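Local coordinates for protein gamma-glutamyl-gamma-aminobutyrate hydrolase PuuD (Escherichia coli, PDB 6VTV) that hydrolyses the gamma-glutamyl bond of gamma-glutamyl-gamma-aminobutyrate, releasing glutamate and 4-aminobutanoate in the last step of putrescine breakdown, at residues 75-80 with 187-192; 95-100 with 117-122; 135-140 with 144-149; 159-164 with 208-213. All blocks are in the same frame, centred on the assembly; numbering follows the deposited sequence.

Contact 1: 75-80 with 187-192; sequences PSNVQP and HGQGAK. With MN (manganese (II) ion), chain D.
Gln189 reaches across to Asn77 and lays its amide against that of the asparagine, an amide-on-amide stack with the two planes 18° apart. The contact belongs to the class I glutamine amidotransferase fold of the peptidase C26 family: residues 75-80 lie in the loop between strand 68-71 and helix 94-109, and residues 187-192 run into the short strand 190-191. Followed outward, the Gln189 chain starts with CG anti to the carbonyl carbon (chi1 -59°) and is extended beyond it, which carries the amide to the asparagine. CG lies 3.7 Å from Asn77 OD1. CD then settles over Asn77 CG and CB, and NE2 rests near the same two carbons while making a weak hydrogen bond to Arg134 O. OE1 comes to 3.4 Å from Asn77 CB and accepts a hydrogen bond from each of two waters. No direct hydrogen bond links the segments; water does the joining, since water 1 accepts from Val78 N and water 2 donates to Val78 O. Through these two waters one carboxamide oxygen is linked to both N and O of Val78. At the start of the segment, two residues before Gln189, His187 NE2 binds manganese at 2.2 Å. The orientation of that ring is fixed from its other nitrogen: ND1 donates to Gln189 O at 2.8 Å, with the acceptor only 6° out of the ring plane.

Contact 2: 95-100 with 117-122; sequences GRDLLS and ICRGLQ
The guanidinium planes of Arg96 and Arg119 are 41° apart, on side chains that run past each other in opposite directions. Over one face of the Arg96 guanidinium sits CD of Arg119, 3.6 Å above the plane and displaced toward the rim; over one face of the Arg119 guanidinium sits CG of Arg96, 3.5 Å from Arg119 NH1. Each arginine therefore offers aliphatic carbon to the charged plane of the other. At the edge of the Arg119 guanidinium, close to its plane, lies OD1 of Asp97. Both terminal nitrogens grip this one oxygen, NH1 at 2.8 Å and NH2 at 3.0 Å, and the carboxylate is turned 44° from the guanidinium. NH1 meets Asp97 OD1 nearly in line with the C-O bond, whereas NH2 comes from above the carboxylate plane.

The setting is the nucleophile elbow of the class I glutamine amidotransferase fold. Cys118, the predicted nucleophile, occupies the tight turn between strand 114-117 and helix 119-127, with a strained, positive phi of 55°, and is the N-cap of that helix. Arg119 follows directly, its CG anti to its own N, and extends toward helix 94-109. Glu123 OE2 bridges to both Arg119 NH1 and Arg96 NE, so carboxylates probably offset the closeness of the two positive groups. Arg96 NH2 also donates to Pro72 O, and Asp97 OD2 accepts from Gln79 NE2, while Arg119 NE is hydrogen-bonded to Ser76 OG.

Contact 3: 135-140 with 144-149; sequences KLCEQP and EHREDP. With MN (manganese (II) ion), chain D.
Leu136 packs its CD1 against CB of His145, 4.0 Å away, and this is the buried half of a contact made inside one long loop of the class I amidotransferase fold, between strand 132-133 and helix 153-156. Residues 136-138 form a 3-10 turn, and the chain then doubles back, which brings the backbone of Leu136 beside His145 and that of Cys137 beside Glu144. On the inner side the leucine also touches His187, and the His145 ring is held at both nitrogens: ND1 binds manganese at 2.3 Å, while NE2 is hydrogen-bonded to Asp206 OD2. That carboxylate would probably polarise the imidazole and strengthen its hold on the metal.

The outer half is exposed and held differently. CB of Cys137 lies over one face of the Arg146 guanidinium, 3.4 Å from Arg146 NH2, and SG stands nearer Arg146 NH1. Lys135 NZ is 4.5 Å from Arg146 NH1, two like charges near each other without contact. What fixes the guanidinium is Glu144, two residues back, gripped side-on with NE and NH2 each taking one carboxylate oxygen; a bend at chi3 (-59°) turns the arginine into this position. Glu144 OE2 does double duty: Arg146 NE reaches it on the syn side at 2.9 Å, and the backbone N of Arg146 donates to that oxygen's anti lone pair at 3.0 Å.

Contact 4: 159-164 with 208-213; sequences PSHEVQ and LVEAVS. With MN (manganese (II) ion), chain D.
His161 carries its ring between its own backbone N and carbonyl carbon (chi1 61°), and Glu210 bends sharply at chi2 (-95°); together these torsions bring an imidazole and a carboxylate from opposite directions onto one metal ion. Glu210 OE2 arrives at the edge of the His161 ring, with the carboxylate plane turned 80° from the ring. The 3.2 Å between His161 NE2 and Glu210 OE2 is no hydrogen bond: both atoms point at manganese, NE2 at 2.3 Å and OE2 at 2.2 Å. The other oxygen, OE1, accepts a short hydrogen bond, 2.5 Å, from the metal-bound water, so the carboxylate holds the ion directly and through its water. On the far side of the ring ND1 donates to Glu162 O, 2.9 Å away, fixing the ring's rotation. Beside the polar pair, Val163 CG1 packs on CB and CG of Glu210, 3.8 Å from each. The strands themselves are not neighbours, for strand 198-203 pairs with both, and classic beta bulges occur at Ser160-His161 and at Glu210-Ala211. With His145, His187 and Ser185 added, this is a six-coordinate manganese site of three histidines, a glutamate, a serine and a water beside strands of the mixed sheet.

How the contacts relate
Contacts 1, 3 and 4 converge on a single manganese ion and share its bound water, contact 4 giving two protein ligands and contacts 1 and 3 one each. Contact 2 stands apart from the metal, at the predicted nucleophile, yet joins contact 1 through Ser76 with Arg119 and Gln79 with Asp97. The chemistry follows the place in the fold: charge pairing between helices in contact 2, amide stacking and water bridges between loops in contact 1, and metal ligation between strands in contact 4. Contacts 1, 2 and 4 are buried; contact 3 is only partly so, and its backbone bonds with 187-192 tie it to contact 1. Leu121 of contact 2 packs on strand 209-214 of contact 4.

Contact 1: 75-80 with 187-192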
loop_
_atom_site.group_PDB
_atom_site.type_symbol
_atom_site.label_atom_id
_atom_site.label_comp_id
_atom_site.label_asym_id
_atom_site.label_seq_id
_atom_site.Cartn_x
_atom_site.Cartn_y
_atom_site.Cartn_z
ATOM N N PRO B 75 0.784 -12.951 9.658
ATOM C CA PRO B 75 0.709 -13.645 10.955
ATOM C C PRO B 75 -0.689 -13.682 11.544
ATOM O O PRO B 75 -0.972 -14.555 12.374
ATOM C CB PRO B 75 1.670 -12.840 11.843
ATOM C CG PRO B 75 2.593 -12.168 10.895
ATOM C CD PRO B 75 1.773 -11.859 9.675
ATOM N N SER B 76 -1.569 -12.767 11.150
ATOM C CA SER B 76 -2.902 -12.722 11.729
ATOM C C SER B 76 -3.753 -13.890 11.245
ATOM O O SER B 76 -3.529 -14.452 10.168
ATOM C CB SER B 76 -3.587 -11.402 11.378
ATOM O OG SER B 76 -4.060 -11.416 10.043
ATOM N N ASN B 77 -4.734 -14.259 12.070
ATOM C CA ASN B 77 -5.700 -15.303 11.765
ATOM C C ASN B 77 -7.080 -14.691 11.587
ATOM O O ASN B 77 -7.395 -13.649 12.170
ATOM C CB ASN B 77 -5.747 -16.369 12.867
ATOM C CG ASN B 77 -4.371 -16.883 13.237
ATOM O OD1 ASN B 77 -3.669 -17.449 12.401
ATOM N ND2 ASN B 77 -3.990 -16.715 14.498
ATOM N N VAL B 78 -7.902 -15.351 10.767
ATOM C CA VAL B 78 -9.272 -14.903 10.559
ATOM C C VAL B 78 -10.053 -15.024 11.861
ATOM O O VAL B 78 -9.872 -15.977 12.631
ATOM C CB VAL B 78 -9.923 -15.725 9.433
ATOM C CG1 VAL B 78 -11.355 -15.270 9.184
ATOM C CG2 VAL B 78 -9.093 -15.626 8.159
ATOM N N GLN B 79 -10.917 -14.046 12.119
ATOM C CA GLN B 79 -11.762 -14.095 13.304
ATOM C C GLN B 79 -12.660 -15.328 13.249
ATOM O O GLN B 79 -13.334 -15.551 12.233
ATOM C CB GLN B 79 -12.614 -12.831 13.416
ATOM C CG GLN B 79 -11.819 -11.565 13.687
ATOM C CD GLN B 79 -12.628 -10.310 13.431
ATOM O OE1 GLN B 79 -13.002 -9.597 14.364
ATOM N NE2 GLN B 79 -12.908 -10.033 12.163
ATOM N N PRO B 80 -12.697 -16.146 14.303
ATOM C CA PRO B 80 -13.470 -17.398 14.238
ATOM C C PRO B 80 -14.962 -17.198 14.024
ATOM O O PRO B 80 -15.626 -18.120 13.536
ATOM C CB PRO B 80 -13.182 -18.058 15.595
ATOM C CG PRO B 80 -11.884 -17.452 16.042
ATOM C CD PRO B 80 -11.919 -16.038 15.549
ATOM N N HIS B 187 2.244 -21.943 9.114
ATOM C CA HIS B 187 0.855 -21.723 9.491
ATOM C C HIS B 187 0.475 -22.634 10.649
ATOM O O HIS B 187 0.796 -23.826 10.645
ATOM C CB HIS B 187 -0.087 -21.952 8.302
ATOM C CG HIS B 187 0.017 -23.317 7.696
ATOM N ND1 HIS B 187 -0.981 -24.259 7.816
ATOM C CD2 HIS B 187 0.990 -23.894 6.952
ATOM C CE1 HIS B 187 -0.624 -25.360 7.179
ATOM N NE2 HIS B 187 0.568 -25.164 6.646
ATOM N N GLY B 188 -0.210 -22.059 11.635
ATOM C CA GLY B 188 -0.726 -22.812 12.763
ATOM C C GLY B 188 -2.202 -23.106 12.615
ATOM O O GLY B 188 -2.785 -23.852 13.408
ATOM N N GLN B 189 -2.819 -22.510 11.599
ATOM C CA GLN B 189 -4.202 -22.774 11.246
ATOM C C GLN B 189 -4.256 -23.372 9.847
ATOM O O GLN B 189 -3.306 -23.266 9.065
ATOM C CB GLN B 189 -5.052 -21.497 11.315
ATOM C CG GLN B 189 -5.056 -20.835 12.686
ATOM C CD GLN B 189 -6.222 -19.884 12.878
ATOM O OE1 GLN B 189 -6.853 -19.454 11.914
ATOM N NE2 GLN B 189 -6.516 -19.554 14.131
ATOM N N GLY B 190 -5.377 -24.016 9.538
ATOM C CA GLY B 190 -5.529 -24.650 8.241
ATOM C C GLY B 190 -6.984 -24.928 7.945
ATOM O O GLY B 190 -7.861 -24.748 8.791
ATOM N N ALA B 191 -7.228 -25.376 6.716
ATOM C CA ALA B 191 -8.586 -25.671 6.282
ATOM C C ALA B 191 -9.141 -26.867 7.043
ATOM O O ALA B 191 -8.481 -27.904 7.165
ATOM C CB ALA B 191 -8.615 -25.940 4.778
ATOM N N LYS B 192 -10.356 -26.717 7.569
ATOM C CA LYS B 192 -11.044 -27.817 8.230
ATOM C C LYS B 192 -12.119 -28.373 7.306
ATOM O O LYS B 192 -11.975 -29.472 6.762
ATOM C CB LYS B 192 -11.656 -27.359 9.556
ATOM C CG LYS B 192 -12.336 -28.470 10.341
ATOM C CD LYS B 192 -12.494 -28.097 11.807
ATOM C CE LYS B 192 -13.345 -26.848 11.972
ATOM N NZ LYS B 192 -13.421 -26.414 13.395
HETATM MN MN MN D . 1.805 -26.682 5.599
HETATM O O HOH W 1 -6.719 -17.663 9.697
HETATM O O HOH W 2 -9.251 -18.651 12.831
HETATM O O HOH W 3 2.278 -25.219 3.893
#

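Contact 2: 95-100 with 117-122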
loop_
_atom_site.group_PDB
_atom_site.type_symbol
_atom_site.label_atom_id
_atom_site.label_comp_id
_atom_site.label_asym_id
_atom_site.label_seq_id
_atom_site.Cartn_x
_atom_site.Cartn_y
_atom_site.Cartn_z
ATOM N N GLY B 95 -9.973 -5.504 10.298
ATOM C CA GLY B 95 -10.049 -4.679 9.103
ATOM C C GLY B 95 -9.725 -5.451 7.839
ATOM O O GLY B 95 -10.420 -5.324 6.829
ATOM N N ARG B 96 -8.665 -6.264 7.877
ATOM C CA ARG B 96 -8.342 -7.094 6.722
ATOM C C ARG B 96 -9.435 -8.122 6.461
ATOM O O ARG B 96 -9.788 -8.378 5.304
ATOM C CB ARG B 96 -6.993 -7.784 6.919
ATOM C CG ARG B 96 -6.837 -9.030 6.059
ATOM C CD ARG B 96 -5.443 -9.184 5.487
ATOM N NE ARG B 96 -5.400 -10.285 4.528
ATOM C CZ ARG B 96 -4.295 -10.729 3.939
ATOM N NH1 ARG B 96 -3.125 -10.169 4.210
ATOM N NH2 ARG B 96 -4.362 -11.736 3.078
ATOM N N ASP B 97 -9.976 -8.724 7.525
ATOM C CA ASP B 97 -11.113 -9.628 7.380
ATOM C C ASP B 97 -12.241 -8.965 6.603
ATOM O O ASP B 97 -12.802 -9.550 5.670
ATOM C CB ASP B 97 -11.613 -10.067 8.758
ATOM C CG ASP B 97 -10.745 -11.136 9.387
ATOM O OD1 ASP B 97 -9.769 -11.578 8.742
ATOM O OD2 ASP B 97 -11.043 -11.533 10.533
ATOM N N LEU B 98 -12.583 -7.731 6.979
ATOM C CA LEU B 98 -13.661 -7.011 6.310
ATOM C C LEU B 98 -13.360 -6.822 4.828
ATOM O O LEU B 98 -14.201 -7.111 3.968
ATOM C CB LEU B 98 -13.879 -5.663 6.992
ATOM C CG LEU B 98 -15.245 -5.002 6.815
ATOM C CD1 LEU B 98 -16.338 -5.821 7.487
ATOM C CD2 LEU B 98 -15.208 -3.584 7.365
ATOM N N LEU B 99 -12.155 -6.339 4.510
ATOM C CA LEU B 99 -11.797 -6.098 3.116
ATOM C C LEU B 99 -11.671 -7.403 2.338
ATOM O O LEU B 99 -12.124 -7.494 1.191
ATOM C CB LEU B 99 -10.495 -5.299 3.037
ATOM C CG LEU B 99 -9.962 -5.025 1.629
ATOM C CD1 LEU B 99 -10.962 -4.207 0.824
ATOM C CD2 LEU B 99 -8.605 -4.331 1.675
ATOM N N SER B 100 -11.060 -8.424 2.946
ATOM C CA SER B 100 -10.852 -9.691 2.250
ATOM C C SER B 100 -12.178 -10.347 1.888
ATOM O O SER B 100 -12.374 -10.784 0.749
ATOM C CB SER B 100 -10.010 -10.630 3.111
ATOM O OG SER B 100 -8.690 -10.138 3.261
ATOM N N ILE B 117 -2.517 -16.492 -0.735
ATOM C CA ILE B 117 -1.357 -17.122 -0.113
ATOM C C ILE B 117 -1.595 -17.226 1.388
ATOM O O ILE B 117 -1.893 -16.220 2.045
ATOM C CB ILE B 117 -0.064 -16.338 -0.402
ATOM C CG1 ILE B 117 0.285 -16.404 -1.892
ATOM C CG2 ILE B 117 1.087 -16.867 0.451
ATOM C CD1 ILE B 117 1.556 -15.662 -2.256
ATOM N N CYS B 118 -1.458 -18.444 1.922
ATOM C CA CYS B 118 -1.502 -18.727 3.356
ATOM C C CYS B 118 -2.787 -18.202 3.991
ATOM O O CYS B 118 -3.831 -18.858 3.908
ATOM C CB CYS B 118 -0.268 -18.143 4.054
ATOM S SG CYS B 118 -0.088 -18.618 5.793
ATOM N N ARG B 119 -2.732 -17.029 4.630
ATOM C CA ARG B 119 -3.954 -16.444 5.177
ATOM C C ARG B 119 -4.984 -16.200 4.084
ATOM O O ARG B 119 -6.191 -16.281 4.339
ATOM C CB ARG B 119 -3.644 -15.138 5.910
ATOM C CG ARG B 119 -4.824 -14.590 6.700
ATOM C CD ARG B 119 -4.751 -13.080 6.815
ATOM N NE ARG B 119 -5.256 -12.611 8.100
ATOM C CZ ARG B 119 -6.506 -12.215 8.311
ATOM N NH1 ARG B 119 -7.387 -12.231 7.321
ATOM N NH2 ARG B 119 -6.876 -11.803 9.515
ATOM N N GLY B 120 -4.529 -15.896 2.868
ATOM C CA GLY B 120 -5.458 -15.712 1.767
ATOM C C GLY B 120 -6.242 -16.971 1.450
ATOM O O GLY B 120 -7.446 -16.912 1.191
ATOM N N LEU B 121 -5.566 -18.124 1.445
ATOM C CA LEU B 121 -6.272 -19.390 1.264
ATOM C C LEU B 121 -7.326 -19.576 2.345
ATOM O O LEU B 121 -8.466 -19.962 2.062
ATOM C CB LEU B 121 -5.282 -20.559 1.265
ATOM C CG LEU B 121 -5.873 -21.973 1.348
ATOM C CD1 LEU B 121 -5.090 -22.937 0.474
ATOM C CD2 LEU B 121 -5.913 -22.495 2.785
ATOM N N GLN B 122 -6.956 -19.307 3.599
ATOM C CA GLN B 122 -7.916 -19.402 4.692
ATOM C C GLN B 122 -9.038 -18.385 4.533
ATOM O O GLN B 122 -10.185 -18.663 4.899
ATOM C CB GLN B 122 -7.197 -19.219 6.030
ATOM C CG GLN B 122 -6.094 -20.247 6.269
ATOM C CD GLN B 122 -5.176 -19.872 7.417
ATOM O OE1 GLN B 122 -5.263 -18.773 7.962
ATOM N NE2 GLN B 122 -4.288 -20.788 7.788
#

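Contact 3: 135-140 with 144-149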
loop_
_atom_site.group_PDB
_atom_site.type_symbol
_atom_site.label_atom_id
_atom_site.label_comp_id
_atom_site.label_asym_id
_atom_site.label_seq_id
_atom_site.Cartn_x
_atom_site.Cartn_y
_atom_site.Cartn_z
ATOM N N LYS B 135 -6.104 -24.636 15.759
ATOM C CA LYS B 135 -4.842 -25.103 16.343
ATOM C C LYS B 135 -4.492 -26.432 15.674
ATOM O O LYS B 135 -4.920 -27.496 16.129
ATOM C CB LYS B 135 -4.944 -25.251 17.857
ATOM C CG LYS B 135 -5.205 -23.954 18.607
ATOM C CD LYS B 135 -3.968 -23.075 18.644
ATOM C CE LYS B 135 -2.958 -23.577 19.660
ATOM N NZ LYS B 135 -1.714 -22.757 19.645
ATOM N N LEU B 136 -3.713 -26.362 14.591
ATOM C CA LEU B 136 -3.251 -27.582 13.937
ATOM C C LEU B 136 -2.401 -28.429 14.873
ATOM O O LEU B 136 -2.415 -29.662 14.781
ATOM C CB LEU B 136 -2.458 -27.238 12.675
ATOM C CG LEU B 136 -3.223 -26.592 11.518
ATOM C CD1 LEU B 136 -2.263 -26.139 10.429
ATOM C CD2 LEU B 136 -4.266 -27.540 10.950
ATOM N N CYS B 137 -1.662 -27.790 15.783
ATOM C CA CYS B 137 -0.813 -28.529 16.707
ATOM C C CYS B 137 -1.607 -29.379 17.687
ATOM O O CYS B 137 -1.024 -30.265 18.320
ATOM C CB CYS B 137 0.092 -27.561 17.473
ATOM S SG CYS B 137 -0.796 -26.373 18.504
ATOM N N GLU B 138 -2.905 -29.136 17.835
ATOM C CA GLU B 138 -3.748 -29.913 18.734
ATOM C C GLU B 138 -4.399 -31.110 18.051
ATOM O O GLU B 138 -5.119 -31.868 18.711
ATOM C CB GLU B 138 -4.823 -29.014 19.352
ATOM C CG GLU B 138 -4.262 -27.997 20.334
ATOM C CD GLU B 138 -5.332 -27.116 20.945
ATOM O OE1 GLU B 138 -6.505 -27.215 20.523
ATOM O OE2 GLU B 138 -4.997 -26.317 21.845
ATOM N N GLN B 139 -4.170 -31.293 16.751
ATOM C CA GLN B 139 -4.651 -32.470 16.045
ATOM C C GLN B 139 -3.510 -33.470 15.939
ATOM O O GLN B 139 -2.533 -33.205 15.222
ATOM C CB GLN B 139 -5.164 -32.094 14.656
ATOM C CG GLN B 139 -5.894 -30.759 14.598
ATOM C CD GLN B 139 -7.080 -30.696 15.544
ATOM O OE1 GLN B 139 -7.841 -31.655 15.671
ATOM N NE2 GLN B 139 -7.240 -29.559 16.215
ATOM N N PRO B 140 -3.578 -34.617 16.623
ATOM C CA PRO B 140 -2.418 -35.527 16.648
ATOM C C PRO B 140 -2.086 -36.146 15.301
ATOM O O PRO B 140 -0.956 -36.615 15.119
ATOM C CB PRO B 140 -2.834 -36.606 17.661
ATOM C CG PRO B 140 -3.997 -36.023 18.416
ATOM C CD PRO B 140 -4.686 -35.104 17.461
ATOM N N GLU B 144 3.763 -31.018 11.734
ATOM C CA GLU B 144 4.012 -29.687 12.284
ATOM C C GLU B 144 4.097 -28.710 11.120
ATOM O O GLU B 144 5.098 -28.665 10.400
ATOM C CB GLU B 144 5.282 -29.671 13.125
ATOM C CG GLU B 144 5.590 -28.312 13.741
ATOM C CD GLU B 144 4.415 -27.744 14.516
ATOM O OE1 GLU B 144 4.182 -28.186 15.660
ATOM O OE2 GLU B 144 3.720 -26.858 13.976
ATOM N N HIS B 145 3.039 -27.928 10.925
ATOM C CA HIS B 145 2.968 -26.998 9.806
ATOM C C HIS B 145 3.517 -25.617 10.138
ATOM O O HIS B 145 3.681 -24.799 9.227
ATOM C CB HIS B 145 1.519 -26.877 9.320
ATOM C CG HIS B 145 1.038 -28.072 8.556
ATOM N ND1 HIS B 145 1.219 -28.210 7.196
ATOM C CD2 HIS B 145 0.388 -29.190 8.963
ATOM C CE1 HIS B 145 0.699 -29.357 6.798
ATOM N NE2 HIS B 145 0.189 -29.971 7.850
ATOM N N ARG B 146 3.813 -25.341 11.404
ATOM C CA ARG B 146 4.353 -24.047 11.790
ATOM C C ARG B 146 5.859 -24.002 11.582
ATOM O O ARG B 146 6.549 -25.024 11.629
ATOM C CB ARG B 146 4.040 -23.743 13.254
ATOM C CG ARG B 146 2.571 -23.581 13.560
ATOM C CD ARG B 146 2.335 -23.537 15.057
ATOM N NE ARG B 146 2.809 -24.754 15.711
ATOM C CZ ARG B 146 2.722 -24.982 17.016
ATOM N NH1 ARG B 146 2.181 -24.073 17.816
ATOM N NH2 ARG B 146 3.180 -26.119 17.522
ATOM N N GLU B 147 6.367 -22.795 11.354
ATOM C CA GLU B 147 7.799 -22.571 11.309
ATOM C C GLU B 147 8.353 -22.439 12.726
ATOM O O GLU B 147 7.616 -22.255 13.697
ATOM C CB GLU B 147 8.117 -21.318 10.492
ATOM C CG GLU B 147 8.003 -20.014 11.275
ATOM C CD GLU B 147 6.566 -19.557 11.485
ATOM O OE1 GLU B 147 5.631 -20.268 11.055
ATOM O OE2 GLU B 147 6.371 -18.480 12.087
ATOM N N ASP B 148 9.677 -22.544 12.840
ATOM C CA ASP B 148 10.352 -22.322 14.111
ATOM C C ASP B 148 10.684 -20.840 14.224
ATOM O O ASP B 148 11.578 -20.360 13.509
ATOM C CB ASP B 148 11.615 -23.168 14.206
ATOM C CG ASP B 148 12.160 -23.253 15.621
ATOM O OD1 ASP B 148 11.751 -22.437 16.474
ATOM O OD2 ASP B 148 13.006 -24.137 15.879
ATOM N N PRO B 149 10.006 -20.082 15.091
ATOM C CA PRO B 149 10.196 -18.621 15.101
ATOM C C PRO B 149 11.547 -18.161 15.633
ATOM O O PRO B 149 11.903 -16.996 15.419
ATOM C CB PRO B 149 9.048 -18.129 15.991
ATOM C CG PRO B 149 8.747 -19.290 16.890
ATOM C CD PRO B 149 8.981 -20.519 16.055
HETATM MN MN MN D . 1.805 -26.682 5.599
HETATM O O HOH W 3 2.278 -25.219 3.893
#

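Contact 4: 159-164 with 208-213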
loop_
_atom_site.group_PDB
_atom_site.type_symbol
_atom_site.label_atom_id
_atom_site.label_comp_id
_atom_site.label_asym_id
_atom_site.label_seq_id
_atom_site.Cartn_x
_atom_site.Cartn_y
_atom_site.Cartn_z
ATOM N N PRO B 159 12.085 -25.361 2.669
ATOM C CA PRO B 159 11.141 -26.464 2.447
ATOM C C PRO B 159 10.797 -27.173 3.748
ATOM O O PRO B 159 11.663 -27.446 4.579
ATOM C CB PRO B 159 11.896 -27.384 1.484
ATOM C CG PRO B 159 12.794 -26.471 0.736
ATOM C CD PRO B 159 13.192 -25.382 1.695
ATOM N N SER B 160 9.512 -27.467 3.922
ATOM C CA SER B 160 9.007 -28.031 5.168
ATOM C C SER B 160 8.380 -29.402 4.983
ATOM O O SER B 160 8.700 -30.333 5.733
ATOM C CB SER B 160 7.984 -27.071 5.798
ATOM O OG SER B 160 7.711 -27.433 7.141
ATOM N N HIS B 161 7.484 -29.550 4.013
ATOM C CA HIS B 161 6.825 -30.820 3.754
ATOM C C HIS B 161 6.406 -30.856 2.291
ATOM O O HIS B 161 6.426 -29.841 1.588
ATOM C CB HIS B 161 5.619 -31.025 4.678
ATOM C CG HIS B 161 4.555 -29.984 4.521
ATOM N ND1 HIS B 161 3.739 -29.913 3.412
ATOM C CD2 HIS B 161 4.173 -28.970 5.334
ATOM C CE1 HIS B 161 2.903 -28.900 3.547
ATOM N NE2 HIS B 161 3.145 -28.311 4.705
ATOM N N GLU B 162 6.023 -32.042 1.833
ATOM C CA GLU B 162 5.564 -32.199 0.465
ATOM C C GLU B 162 4.058 -31.971 0.376
ATOM O O GLU B 162 3.342 -31.946 1.378
ATOM C CB GLU B 162 5.923 -33.586 -0.069
ATOM C CG GLU B 162 7.389 -33.945 0.065
ATOM C CD GLU B 162 7.664 -35.395 -0.277
ATOM O OE1 GLU B 162 8.037 -35.674 -1.435
ATOM O OE2 GLU B 162 7.506 -36.256 0.614
ATOM N N VAL B 163 3.585 -31.784 -0.854
ATOM C CA VAL B 163 2.160 -31.746 -1.157
ATOM C C VAL B 163 1.934 -32.551 -2.428
ATOM O O VAL B 163 2.796 -32.612 -3.311
ATOM C CB VAL B 163 1.618 -30.306 -1.321
ATOM C CG1 VAL B 163 1.646 -29.561 0.005
ATOM C CG2 VAL B 163 2.411 -29.555 -2.370
ATOM N N GLN B 164 0.768 -33.184 -2.514
ATOM C CA GLN B 164 0.391 -33.984 -3.670
ATOM C C GLN B 164 -0.775 -33.319 -4.385
ATOM O O GLN B 164 -1.812 -33.049 -3.770
ATOM C CB GLN B 164 0.020 -35.409 -3.256
ATOM C CG GLN B 164 -0.360 -36.306 -4.419
ATOM C CD GLN B 164 -0.083 -37.768 -4.136
ATOM O OE1 GLN B 164 -1.004 -38.549 -3.898
ATOM N NE2 GLN B 164 1.189 -38.146 -4.161
ATOM N N LEU B 208 -4.114 -32.811 5.183
ATOM C CA LEU B 208 -4.505 -31.412 5.300
ATOM C C LEU B 208 -4.549 -30.752 3.928
ATOM O O LEU B 208 -3.621 -30.896 3.127
ATOM C CB LEU B 208 -3.534 -30.658 6.209
ATOM C CG LEU B 208 -3.907 -29.198 6.480
ATOM C CD1 LEU B 208 -5.021 -29.107 7.517
ATOM C CD2 LEU B 208 -2.696 -28.387 6.912
ATOM N N VAL B 209 -5.631 -30.023 3.663
ATOM C CA VAL B 209 -5.765 -29.315 2.397
ATOM C C VAL B 209 -4.777 -28.155 2.373
ATOM O O VAL B 209 -4.799 -27.282 3.250
ATOM C CB VAL B 209 -7.204 -28.828 2.191
ATOM C CG1 VAL B 209 -7.287 -27.946 0.963
ATOM C CG2 VAL B 209 -8.151 -30.013 2.067
ATOM N N GLU B 210 -3.898 -28.146 1.373
ATOM C CA GLU B 210 -2.883 -27.111 1.236
ATOM C C GLU B 210 -3.118 -26.196 0.042
ATOM O O GLU B 210 -2.381 -25.219 -0.124
ATOM C CB GLU B 210 -1.489 -27.746 1.134
ATOM C CG GLU B 210 -0.936 -28.254 2.458
ATOM C CD GLU B 210 -0.032 -27.244 3.142
ATOM O OE1 GLU B 210 0.556 -26.398 2.437
ATOM O OE2 GLU B 210 0.089 -27.295 4.384
ATOM N N ALA B 211 -4.121 -26.480 -0.788
ATOM C CA ALA B 211 -4.424 -25.644 -1.940
ATOM C C ALA B 211 -5.857 -25.908 -2.383
ATOM O O ALA B 211 -6.307 -27.055 -2.381
ATOM C CB ALA B 211 -3.449 -25.909 -3.094
ATOM N N VAL B 212 -6.562 -24.840 -2.760
ATOM C CA VAL B 212 -7.950 -24.918 -3.204
ATOM C C VAL B 212 -8.125 -24.027 -4.428
ATOM O O VAL B 212 -7.279 -23.190 -4.744
ATOM C CB VAL B 212 -8.949 -24.500 -2.104
ATOM C CG1 VAL B 212 -8.956 -25.506 -0.972
ATOM C CG2 VAL B 212 -8.621 -23.104 -1.588
ATOM N N SER B 213 -9.250 -24.215 -5.114
ATOM C CA SER B 213 -9.625 -23.340 -6.214
ATOM C C SER B 213 -11.142 -23.317 -6.324
ATOM O O SER B 213 -11.818 -24.295 -5.998
ATOM C CB SER B 213 -8.995 -23.777 -7.542
ATOM O OG SER B 213 -9.702 -24.856 -8.124
HETATM MN MN MN D . 1.805 -26.682 5.599
HETATM O O HOH W 3 2.278 -25.219 3.893
#